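Local coordinates for protein anthranilate-CoA ligase (Stigmatella aurantiaca, PDB 4WV3) that belongs to the ANL superfamily of AMP-binding enzymes and holds the ligand 3UK in a pocket to which both its N-terminal and C-terminal domains contribute, at residues A[292-297]-A[504-509]; A[315-320]-A[337-342]; A[296-301]-A[432-437]. All blocks are in the same frame, centred on the assembly; numbering follows the deposited sequence.

Interaction 1. Residues A[292-297]-A[504-509]. With 3UK (5'-O-[(S)-[(2-aminobenzoyl)oxy](hydroxy)phosphoryl]adenosine), chain C.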
loop_
_atom_site.group_PDB
_atom_site.type_symbol
_atom_site.label_atom_id
_atom_site.label_comp_id
_atom_site.label_asym_id
_atom_site.label_seq_id
_atom_site.Cartn_x
_atom_site.Cartn_y
_atom_site.Cartn_z
ATOM N N SER A 292 -3.621 -1.171 9.659
ATOM C CA SER A 292 -3.868 0.055 8.907
ATOM C C SER A 292 -2.561 0.692 8.448
ATOM O O SER A 292 -1.573 0.694 9.183
ATOM C CB SER A 292 -4.663 1.053 9.749
ATOM O OG SER A 292 -4.874 2.262 9.044
ATOM N N ALA A 293 -2.562 1.229 7.232
ATOM C CA ALA A 293 -1.381 1.894 6.688
ATOM C C ALA A 293 -1.791 2.669 5.439
ATOM O O ALA A 293 -2.967 2.695 5.080
ATOM C CB ALA A 293 -0.407 0.874 6.120
ATOM N N SER A 294 -0.813 3.273 4.772
ATOM C CA SER A 294 -1.073 4.117 3.615
ATOM C C SER A 294 -1.029 5.563 4.078
ATOM O O SER A 294 -0.256 6.374 3.570
ATOM C CB SER A 294 -2.438 3.795 3.007
ATOM O OG SER A 294 -2.549 4.319 1.694
ATOM N N GLU A 295 -1.864 5.869 5.064
ATOM C CA GLU A 295 -1.831 7.160 5.749
ATOM C C GLU A 295 -2.048 6.962 7.245
ATOM O O GLU A 295 -2.490 5.896 7.676
ATOM C CB GLU A 295 -2.877 8.125 5.179
ATOM C CG GLU A 295 -2.537 8.680 3.801
ATOM C CD GLU A 295 -3.366 9.899 3.439
ATOM O OE1 GLU A 295 -4.026 10.460 4.337
ATOM O OE2 GLU A 295 -3.356 10.299 2.256
ATOM N N ALA A 296 -1.735 7.986 8.033
ATOM C CA ALA A 296 -1.845 7.899 9.486
ATOM C C ALA A 296 -3.276 7.620 9.941
ATOM O O ALA A 296 -4.211 8.309 9.536
ATOM C CB ALA A 296 -1.318 9.170 10.137
ATOM N N LEU A 297 -3.435 6.599 10.778
ATOM C CA LEU A 297 -4.741 6.247 11.323
ATOM C C LEU A 297 -5.082 7.122 12.524
ATOM O O LEU A 297 -4.407 7.057 13.553
ATOM C CB LEU A 297 -4.777 4.773 11.730
ATOM C CG LEU A 297 -6.080 4.293 12.377
ATOM C CD1 LEU A 297 -7.196 4.190 11.346
ATOM C CD2 LEU A 297 -5.880 2.968 13.095
ATOM N N THR A 504 -4.293 3.627 -3.766
ATOM C CA THR A 504 -3.611 3.055 -2.613
ATOM C C THR A 504 -4.179 3.604 -1.307
ATOM O O THR A 504 -3.583 3.443 -0.242
ATOM C CB THR A 504 -2.097 3.318 -2.669
ATOM O OG1 THR A 504 -1.856 4.729 -2.732
ATOM C CG2 THR A 504 -1.488 2.651 -3.891
ATOM N N GLY A 505 -5.334 4.255 -1.400
ATOM C CA GLY A 505 -6.029 4.752 -0.227
ATOM C C GLY A 505 -5.442 6.027 0.346
ATOM O O GLY A 505 -5.569 6.293 1.542
ATOM N N LYS A 506 -4.800 6.819 -0.506
ATOM C CA LYS A 506 -4.224 8.089 -0.080
ATOM C C LYS A 506 -5.086 9.256 -0.540
ATOM O O LYS A 506 -5.929 9.107 -1.423
ATOM C CB LYS A 506 -2.810 8.257 -0.636
ATOM C CG LYS A 506 -1.822 7.202 -0.181
ATOM C CD LYS A 506 -0.445 7.465 -0.767
ATOM C CE LYS A 506 0.537 6.371 -0.388
ATOM N NZ LYS A 506 0.714 6.262 1.084
ATOM N N ILE A 507 -4.869 10.420 0.062
ATOM C CA ILE A 507 -5.529 11.641 -0.378
ATOM C C ILE A 507 -4.535 12.534 -1.109
ATOM O O ILE A 507 -3.502 12.909 -0.555
ATOM C CB ILE A 507 -6.151 12.411 0.800
ATOM C CG1 ILE A 507 -7.305 11.613 1.406
ATOM C CG2 ILE A 507 -6.639 13.778 0.344
ATOM C CD1 ILE A 507 -8.025 12.333 2.526
ATOM N N GLN A 508 -4.848 12.863 -2.357
ATOM C CA GLN A 508 -3.973 13.696 -3.174
ATOM C C GLN A 508 -4.104 15.167 -2.800
ATOM O O GLN A 508 -4.777 15.938 -3.486
ATOM C CB GLN A 508 -4.280 13.493 -4.658
ATOM C CG GLN A 508 -3.959 12.097 -5.162
ATOM C CD GLN A 508 -4.457 11.854 -6.572
ATOM O OE1 GLN A 508 -5.495 12.380 -6.975
ATOM N NE2 GLN A 508 -3.716 11.056 -7.332
ATOM N N ARG A 509 -3.450 15.551 -1.709
ATOM C CA ARG A 509 -3.531 16.914 -1.197
ATOM C C ARG A 509 -2.862 17.931 -2.116
ATOM O O ARG A 509 -3.130 19.128 -2.023
ATOM C CB ARG A 509 -2.933 16.990 0.209
ATOM C CG ARG A 509 -3.749 16.250 1.252
ATOM C CD ARG A 509 -2.978 16.074 2.549
ATOM N NE ARG A 509 -3.733 15.285 3.518
ATOM C CZ ARG A 509 -3.809 13.958 3.502
ATOM N NH1 ARG A 509 -3.178 13.266 2.563
ATOM N NH2 ARG A 509 -4.521 13.321 4.423
HETATM C C10 3UK C . 2.737 7.267 3.857
HETATM C C15 3UK C . 1.966 6.515 6.105
HETATM C C17 3UK C . 1.467 7.575 8.153
HETATM C C21 3UK C . 4.116 7.776 4.176
HETATM C C26 3UK C . 2.987 1.343 2.290
HETATM C C28 3UK C . 2.549 0.101 4.313
HETATM O O01 3UK C . 1.865 3.309 1.449
HETATM C C02 3UK C . 2.885 2.656 1.430
HETATM O O03 3UK C . 3.827 2.843 0.381
HETATM P P04 3UK C . 3.707 4.071 -0.623
HETATM O O05 3UK C . 4.857 3.972 -1.674
HETATM O O06 3UK C . 3.842 5.483 0.129
HETATM C C07 3UK C . 4.547 5.558 1.378
HETATM C C08 3UK C . 4.141 6.827 2.070
HETATM O O09 3UK C . 2.783 6.710 2.549
HETATM N N11 3UK C . 2.339 6.268 4.796
HETATM C C12 3UK C . 2.254 4.927 4.550
HETATM N N13 3UK C . 1.833 4.310 5.689
HETATM C C14 3UK C . 1.648 5.272 6.668
HETATM N N16 3UK C . 1.870 7.641 6.858
HETATM N N18 3UK C . 1.150 6.431 8.745
HETATM C C19 3UK C . 1.219 5.273 8.068
HETATM N N20 3UK C . 0.878 4.053 8.709
HETATM O O22 3UK C . 4.182 9.166 3.919
HETATM C C23 3UK C . 4.985 7.058 3.257
HETATM O O24 3UK C . 6.121 7.875 2.913
HETATM O O25 3UK C . 2.379 4.000 -1.357
HETATM C C27 3UK C . 2.446 1.290 3.551
HETATM C C29 3UK C . 3.221 -1.048 3.774
HETATM C C30 3UK C . 3.766 -0.995 2.514
HETATM C C31 3UK C . 3.660 0.192 1.749
HETATM N N32 3UK C . 4.240 0.249 0.407
#
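Glu295 and Arg509 approach from opposite directions and join in a salt bridge of two bonds. Arg509 grips end-on, NH2 holding Glu295 OE1 at 2.9 Å and NH1 holding Glu295 OE2 at 3.0 Å. The acid sits at the guanidinium edge, but the two planes are turned 44° against each other: NH2 meets OE1 on its syn side, whereas NH1 comes to OE2 from above the carboxylate plane. From the opposite face, the backbone N of Ile507 donates to Glu295 OE2 at 2.7 Å, so one oxygen takes two bonds and the carboxylate is fixed in rotation. Ile507 CG2 lies above one guanidinium face, offset toward its rim, and Glu430 gives Arg509 NH2 a second acidic partner. Lys506 runs straight past Ser294, its CG 3.5 Å from Ser294 OG, and bends only at the last torsion (chi4 -61°). That bend delivers Lys506 NZ to 3UK, with hydrogen bonds to O09 at 2.6 Å and to O01 at 3.2 Å and a weak one to O06; the Ser294 carbonyl O lies 2.7 Å from NZ. A lysine of the C-terminal domain reaching into the nucleotide pocket of the N-terminal domain is typical of ANL enzymes with the two domains closed over the ligand.

Interaction 2. Residues A[315-320]-A[337-342]; sequences DGIGCT and GSSGKP. With 3UK (5'-O-[(S)-[(2-aminobenzoyl)oxy](hydroxy)phosphoryl]adenosine), chain C.
Ile317 lays CB and CG1 over one face of the adenine of 3UK and turns CG2 to Ser339 CB, 4.0 Å away. Its CG1 stands anti to the backbone N (chi1 175°), which keeps that branch on the purine, CG1 lying 3.6 Å from 3UK C14, and leaves CG2 for the serine. The two carboxylate oxygens of Asp315 divide the work between ligand and bound water. Its OD1 accepts from the adenine amino group, 3UK N20, at 2.9 Å, and the carbonyl O of Gly316 takes a weak bond from the same nitrogen. Its OD2 lies close to Ser338 O, but both atoms are acceptors, and the link across is made by water: one molecule donates to Asp315 OD2 at 3.0 Å and accepts from Ser339 OG, which also bonds Tyr399. A second water connects OD2 with Gly337 N. Farther along, Thr320 holds the phosphate, OG1 donating to 3UK O05 at 2.6 Å and its backbone N at 3.2 Å. Strand 313-318 runs between parallel strand 289-292 and antiparallel strand 325-328, beyond which comes 341-342 at the sheet edge; Asn329 bonds both Asp315 O and Ser338 O, while strand 392-401 covers Ile317 through Asp397 and Tyr399.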
loop_
_atom_site.group_PDB
_atom_site.type_symbol
_atom_site.label_atom_id
_atom_site.label_comp_id
_atom_site.label_asym_id
_atom_site.label_seq_id
_atom_site.Cartn_x
_atom_site.Cartn_y
_atom_site.Cartn_z
ATOM N N ASP A 315 -1.528 -0.027 13.441
ATOM C CA ASP A 315 -1.093 1.001 12.502
ATOM C C ASP A 315 0.425 1.005 12.372
ATOM O O ASP A 315 1.145 1.033 13.370
ATOM C CB ASP A 315 -1.580 2.382 12.948
ATOM C CG ASP A 315 -1.156 3.488 11.993
ATOM O OD1 ASP A 315 -1.055 3.222 10.776
ATOM O OD2 ASP A 315 -0.925 4.624 12.460
ATOM N N GLY A 316 0.905 0.975 11.133
ATOM C CA GLY A 316 2.330 0.999 10.866
ATOM C C GLY A 316 2.639 1.660 9.538
ATOM O O GLY A 316 1.912 1.476 8.561
ATOM N N ILE A 317 3.715 2.440 9.497
ATOM C CA ILE A 317 4.099 3.122 8.267
ATOM C C ILE A 317 5.094 2.310 7.442
ATOM O O ILE A 317 6.108 1.830 7.952
ATOM C CB ILE A 317 4.661 4.543 8.531
ATOM C CG1 ILE A 317 5.167 5.165 7.227
ATOM C CG2 ILE A 317 5.769 4.509 9.566
ATOM C CD1 ILE A 317 5.810 6.524 7.403
ATOM N N GLY A 318 4.780 2.150 6.163
ATOM C CA GLY A 318 5.679 1.508 5.228
ATOM C C GLY A 318 5.734 2.302 3.941
ATOM O O GLY A 318 4.948 3.227 3.739
ATOM N N CYS A 319 6.672 1.951 3.072
ATOM C CA CYS A 319 6.765 2.582 1.765
ATOM C C CYS A 319 7.219 1.553 0.744
ATOM O O CYS A 319 7.778 0.517 1.104
ATOM C CB CYS A 319 7.718 3.780 1.795
ATOM S SG CYS A 319 9.439 3.378 2.166
ATOM N N THR A 320 6.969 1.836 -0.529
ATOM C CA THR A 320 7.303 0.898 -1.592
ATOM C C THR A 320 8.818 0.756 -1.737
ATOM O O THR A 320 9.317 -0.299 -2.129
ATOM C CB THR A 320 6.662 1.320 -2.928
ATOM O OG1 THR A 320 5.267 1.578 -2.725
ATOM C CG2 THR A 320 6.823 0.227 -3.976
ATOM N N GLY A 337 -3.207 6.572 17.140
ATOM C CA GLY A 337 -2.869 7.796 16.441
ATOM C C GLY A 337 -1.410 7.867 16.035
ATOM O O GLY A 337 -1.031 8.687 15.198
ATOM N N SER A 338 -0.589 7.004 16.625
ATOM C CA SER A 338 0.844 7.007 16.352
ATOM C C SER A 338 1.250 5.855 15.439
ATOM O O SER A 338 0.477 4.924 15.214
ATOM C CB SER A 338 1.636 6.926 17.658
ATOM O OG SER A 338 1.486 5.652 18.260
ATOM N N SER A 339 2.472 5.927 14.922
ATOM C CA SER A 339 3.011 4.876 14.068
ATOM C C SER A 339 3.716 3.807 14.898
ATOM O O SER A 339 4.298 2.871 14.353
ATOM C CB SER A 339 3.977 5.463 13.038
ATOM O OG SER A 339 3.318 6.381 12.185
ATOM N N GLY A 340 3.668 3.961 16.217
ATOM C CA GLY A 340 4.220 2.972 17.124
ATOM C C GLY A 340 5.705 3.112 17.401
ATOM O O GLY A 340 6.223 4.218 17.562
ATOM N N LYS A 341 6.387 1.974 17.456
ATOM C CA LYS A 341 7.801 1.918 17.808
ATOM C C LYS A 341 8.621 1.399 16.628
ATOM O O LYS A 341 8.073 0.762 15.727
ATOM C CB LYS A 341 7.994 1.003 19.023
ATOM C CG LYS A 341 7.314 1.490 20.293
ATOM C CD LYS A 341 8.084 2.637 20.925
ATOM C CE LYS A 341 7.409 3.124 22.199
ATOM N NZ LYS A 341 7.262 2.037 23.205
ATOM N N PRO A 342 9.936 1.680 16.622
ATOM C CA PRO A 342 10.824 1.167 15.573
ATOM C C PRO A 342 10.815 -0.358 15.501
ATOM O O PRO A 342 10.816 -1.026 16.535
ATOM C CB PRO A 342 12.204 1.654 16.018
ATOM C CG PRO A 342 11.930 2.870 16.820
ATOM C CD PRO A 342 10.637 2.607 17.529
HETATM C C10 3UK C . 2.737 7.267 3.857
HETATM C C15 3UK C . 1.966 6.515 6.105
HETATM C C17 3UK C . 1.467 7.575 8.153
HETATM C C21 3UK C . 4.116 7.776 4.176
HETATM C C26 3UK C . 2.987 1.343 2.290
HETATM C C28 3UK C . 2.549 0.101 4.313
HETATM O O01 3UK C . 1.865 3.309 1.449
HETATM C C02 3UK C . 2.885 2.656 1.430
HETATM O O03 3UK C . 3.827 2.843 0.381
HETATM P P04 3UK C . 3.707 4.071 -0.623
HETATM O O05 3UK C . 4.857 3.972 -1.674
HETATM O O06 3UK C . 3.842 5.483 0.129
HETATM C C07 3UK C . 4.547 5.558 1.378
HETATM C C08 3UK C . 4.141 6.827 2.070
HETATM O O09 3UK C . 2.783 6.710 2.549
HETATM N N11 3UK C . 2.339 6.268 4.796
HETATM C C12 3UK C . 2.254 4.927 4.550
HETATM N N13 3UK C . 1.833 4.310 5.689
HETATM C C14 3UK C . 1.648 5.272 6.668
HETATM N N16 3UK C . 1.870 7.641 6.858
HETATM N N18 3UK C . 1.150 6.431 8.745
HETATM C C19 3UK C . 1.219 5.273 8.068
HETATM N N20 3UK C . 0.878 4.053 8.709
HETATM O O22 3UK C . 4.182 9.166 3.919
HETATM C C23 3UK C . 4.985 7.058 3.257
HETATM O O24 3UK C . 6.121 7.875 2.913
HETATM O O25 3UK C . 2.379 4.000 -1.357
HETATM C C27 3UK C . 2.446 1.290 3.551
HETATM C C29 3UK C . 3.221 -1.048 3.774
HETATM C C30 3UK C . 3.766 -0.995 2.514
HETATM C C31 3UK C . 3.660 0.192 1.749
HETATM N N32 3UK C . 4.240 0.249 0.407
HETATM O O HOH W 1 0.956 6.790 11.670
HETATM O O HOH W 2 -2.541 4.768 14.666
#

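Interaction 3. Residues A[296-301]-A[432-437]; sequences ALPAAL and TLIQHP. With 3UK (5'-O-[(S)-[(2-aminobenzoyl)oxy](hydroxy)phosphoryl]adenosine), chain C.
Ile434 is pressed by both its branches against the start of helix 299-309, and the contact is made almost wholly of aliphatic carbon. Among the apolar pairs, Ile434 CG2 meets two partners: Pro298 CB at 3.7 Å and Ala300 CB at 3.9 Å. The other branch takes Ile434 CD1 to Leu301 CD1 at 4.0 Å, with the Leu301 CG and the Pro298 CG at a like distance. CG1 stands roughly opposite the backbone N (chi1 -152°), and CG2 and CD1 face the helix start together; both touch Pro298, CG2 adding Ala300 and CD1 adding Leu301. Pro298 and Leu301 each cross the isoleucine at about a right angle. Gln435 adds a looser touch, its CG lying 4.1 Å from Ala300 CB, while its amide leads off to a weak bond between OE1 and Lys483 of helix 470-483.

The backbone bonds remain within each partner. Pro298 is the N-cap residue of helix 299-309, and its carbonyl O takes a weak bond from Leu301 N. A type I turn runs from Leu433 to His436, with His436 N bonded to Leu433 O, and holds Ile434 at its second position. Leu301 also packs on Ala271 and Leu274 of helix 267-274. A small apolar patch near the surface, without a salt bridge or hydrogen bond between the two segments, sets the N- and C-terminal domains side by side with little directional demand, consistent with the domain reorientation known in ANL enzymes.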
loop_
_atom_site.group_PDB
_atom_site.type_symbol
_atom_site.label_atom_id
_atom_site.label_comp_id
_atom_site.label_asym_id
_atom_site.label_seq_id
_atom_site.Cartn_x
_atom_site.Cartn_y
_atom_site.Cartn_z
ATOM N N ALA A 296 -1.735 7.986 8.033
ATOM C CA ALA A 296 -1.845 7.899 9.486
ATOM C C ALA A 296 -3.276 7.620 9.941
ATOM O O ALA A 296 -4.211 8.309 9.536
ATOM C CB ALA A 296 -1.318 9.170 10.137
ATOM N N LEU A 297 -3.435 6.599 10.778
ATOM C CA LEU A 297 -4.741 6.247 11.323
ATOM C C LEU A 297 -5.082 7.122 12.524
ATOM O O LEU A 297 -4.407 7.057 13.553
ATOM C CB LEU A 297 -4.777 4.773 11.730
ATOM C CG LEU A 297 -6.080 4.293 12.377
ATOM C CD1 LEU A 297 -7.196 4.190 11.346
ATOM C CD2 LEU A 297 -5.880 2.968 13.095
ATOM N N PRO A 298 -6.133 7.946 12.395
ATOM C CA PRO A 298 -6.579 8.831 13.476
ATOM C C PRO A 298 -6.969 8.039 14.719
ATOM O O PRO A 298 -7.495 6.931 14.601
ATOM C CB PRO A 298 -7.814 9.513 12.881
ATOM C CG PRO A 298 -7.640 9.408 11.406
ATOM C CD PRO A 298 -6.964 8.093 11.187
ATOM N N ALA A 299 -6.707 8.602 15.893
ATOM C CA ALA A 299 -7.031 7.940 17.150
ATOM C C ALA A 299 -8.533 7.710 17.272
ATOM O O ALA A 299 -8.972 6.700 17.821
ATOM C CB ALA A 299 -6.519 8.753 18.326
ATOM N N ALA A 300 -9.313 8.651 16.747
ATOM C CA ALA A 300 -10.768 8.564 16.789
ATOM C C ALA A 300 -11.276 7.350 16.019
ATOM O O ALA A 300 -12.271 6.733 16.402
ATOM C CB ALA A 300 -11.393 9.841 16.242
ATOM N N LEU A 301 -10.590 7.011 14.933
ATOM C CA LEU A 301 -10.952 5.843 14.139
ATOM C C LEU A 301 -10.536 4.547 14.825
ATOM O O LEU A 301 -11.222 3.529 14.710
ATOM C CB LEU A 301 -10.335 5.921 12.740
ATOM C CG LEU A 301 -11.188 6.614 11.678
ATOM C CD1 LEU A 301 -10.499 6.563 10.322
ATOM C CD2 LEU A 301 -12.567 5.976 11.605
ATOM N N THR A 432 -7.997 15.921 14.480
ATOM C CA THR A 432 -8.878 16.638 15.390
ATOM C C THR A 432 -10.271 16.785 14.786
ATOM O O THR A 432 -11.278 16.594 15.468
ATOM C CB THR A 432 -8.316 18.032 15.733
ATOM O OG1 THR A 432 -7.082 17.888 16.447
ATOM C CG2 THR A 432 -9.299 18.814 16.588
ATOM N N LEU A 433 -10.319 17.117 13.499
ATOM C CA LEU A 433 -11.583 17.292 12.792
ATOM C C LEU A 433 -12.406 16.007 12.765
ATOM O O LEU A 433 -13.631 16.040 12.887
ATOM C CB LEU A 433 -11.331 17.775 11.362
ATOM C CG LEU A 433 -10.829 19.208 11.188
ATOM C CD1 LEU A 433 -10.257 19.404 9.796
ATOM C CD2 LEU A 433 -11.956 20.192 11.438
ATOM N N ILE A 434 -11.727 14.876 12.611
ATOM C CA ILE A 434 -12.409 13.592 12.479
ATOM C C ILE A 434 -13.010 13.119 13.805
ATOM O O ILE A 434 -13.806 12.180 13.835
ATOM C CB ILE A 434 -11.470 12.511 11.895
ATOM C CG1 ILE A 434 -12.276 11.447 11.143
ATOM C CG2 ILE A 434 -10.604 11.898 12.989
ATOM C CD1 ILE A 434 -11.421 10.435 10.411
ATOM N N GLN A 435 -12.633 13.777 14.898
ATOM C CA GLN A 435 -13.200 13.470 16.207
ATOM C C GLN A 435 -14.687 13.807 16.253
ATOM O O GLN A 435 -15.456 13.154 16.959
ATOM C CB GLN A 435 -12.458 14.219 17.315
ATOM C CG GLN A 435 -11.049 13.714 17.571
ATOM C CD GLN A 435 -10.331 14.507 18.644
ATOM O OE1 GLN A 435 -10.789 15.574 19.053
ATOM N NE2 GLN A 435 -9.201 13.988 19.107
ATOM N N HIS A 436 -15.088 14.828 15.500
ATOM C CA HIS A 436 -16.496 15.189 15.406
ATOM C C HIS A 436 -17.258 14.092 14.669
ATOM O O HIS A 436 -16.869 13.691 13.572
ATOM C CB HIS A 436 -16.670 16.531 14.695
ATOM C CG HIS A 436 -18.041 17.114 14.838
ATOM N ND1 HIS A 436 -19.128 16.641 14.134
ATOM C CD2 HIS A 436 -18.506 18.123 15.612
ATOM C CE1 HIS A 436 -20.200 17.337 14.464
ATOM N NE2 HIS A 436 -19.850 18.243 15.359
ATOM N N PRO A 437 -18.356 13.609 15.271
ATOM C CA PRO A 437 -19.097 12.433 14.795
ATOM C C PRO A 437 -19.760 12.613 13.429
ATOM O O PRO A 437 -20.210 11.628 12.845
ATOM C CB PRO A 437 -20.167 12.238 15.874
ATOM C CG PRO A 437 -20.344 13.588 16.475
ATOM C CD PRO A 437 -18.979 14.205 16.465
HETATM C C10 3UK C . 2.737 7.267 3.857
HETATM C C15 3UK C . 1.966 6.515 6.105
HETATM C C17 3UK C . 1.467 7.575 8.153
HETATM C C21 3UK C . 4.116 7.776 4.176
HETATM C C26 3UK C . 2.987 1.343 2.290
HETATM C C28 3UK C . 2.549 0.101 4.313
HETATM O O01 3UK C . 1.865 3.309 1.449
HETATM C C02 3UK C . 2.885 2.656 1.430
HETATM O O03 3UK C . 3.827 2.843 0.381
HETATM P P04 3UK C . 3.707 4.071 -0.623
HETATM O O05 3UK C . 4.857 3.972 -1.674
HETATM O O06 3UK C . 3.842 5.483 0.129
HETATM C C07 3UK C . 4.547 5.558 1.378
HETATM C C08 3UK C . 4.141 6.827 2.070
HETATM O O09 3UK C . 2.783 6.710 2.549
HETATM N N11 3UK C . 2.339 6.268 4.796
HETATM C C12 3UK C . 2.254 4.927 4.550
HETATM N N13 3UK C . 1.833 4.310 5.689
HETATM C C14 3UK C . 1.648 5.272 6.668
HETATM N N16 3UK C . 1.870 7.641 6.858
HETATM N N18 3UK C . 1.150 6.431 8.745
HETATM C C19 3UK C . 1.219 5.273 8.068
HETATM N N20 3UK C . 0.878 4.053 8.709
HETATM O O22 3UK C . 4.182 9.166 3.919
HETATM C C23 3UK C . 4.985 7.058 3.257
HETATM O O24 3UK C . 6.121 7.875 2.913
HETATM O O25 3UK C . 2.379 4.000 -1.357
HETATM C C27 3UK C . 2.446 1.290 3.551
HETATM C C29 3UK C . 3.221 -1.048 3.774
HETATM C C30 3UK C . 3.766 -0.995 2.514
HETATM C C31 3UK C . 3.660 0.192 1.749
HETATM N N32 3UK C . 4.240 0.249 0.407
#

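Along the chain, interaction 3 starts from the stretch that opens interaction 1: the loop after strand 289-292 leads through Ala296 and Leu297 into helix 299-309. Strand 313-318 follows, and interaction 2 is nested inside the loops that both other contacts close. Strands 289-292 and 313-318 are parallel neighbours in the mixed sheet, and Ser292 O probably accepts a bond from Gly316 N. The centres of interactions 1 and 2 lie about 12 Å apart, those of 1 and 3 about 14 Å, and those of 2 and 3 about 17 Å. Interaction 2 belongs to the N-terminal domain alone, whereas 1 and 3 bring the C-terminal domain against it, so 3UK lies where both domains meet.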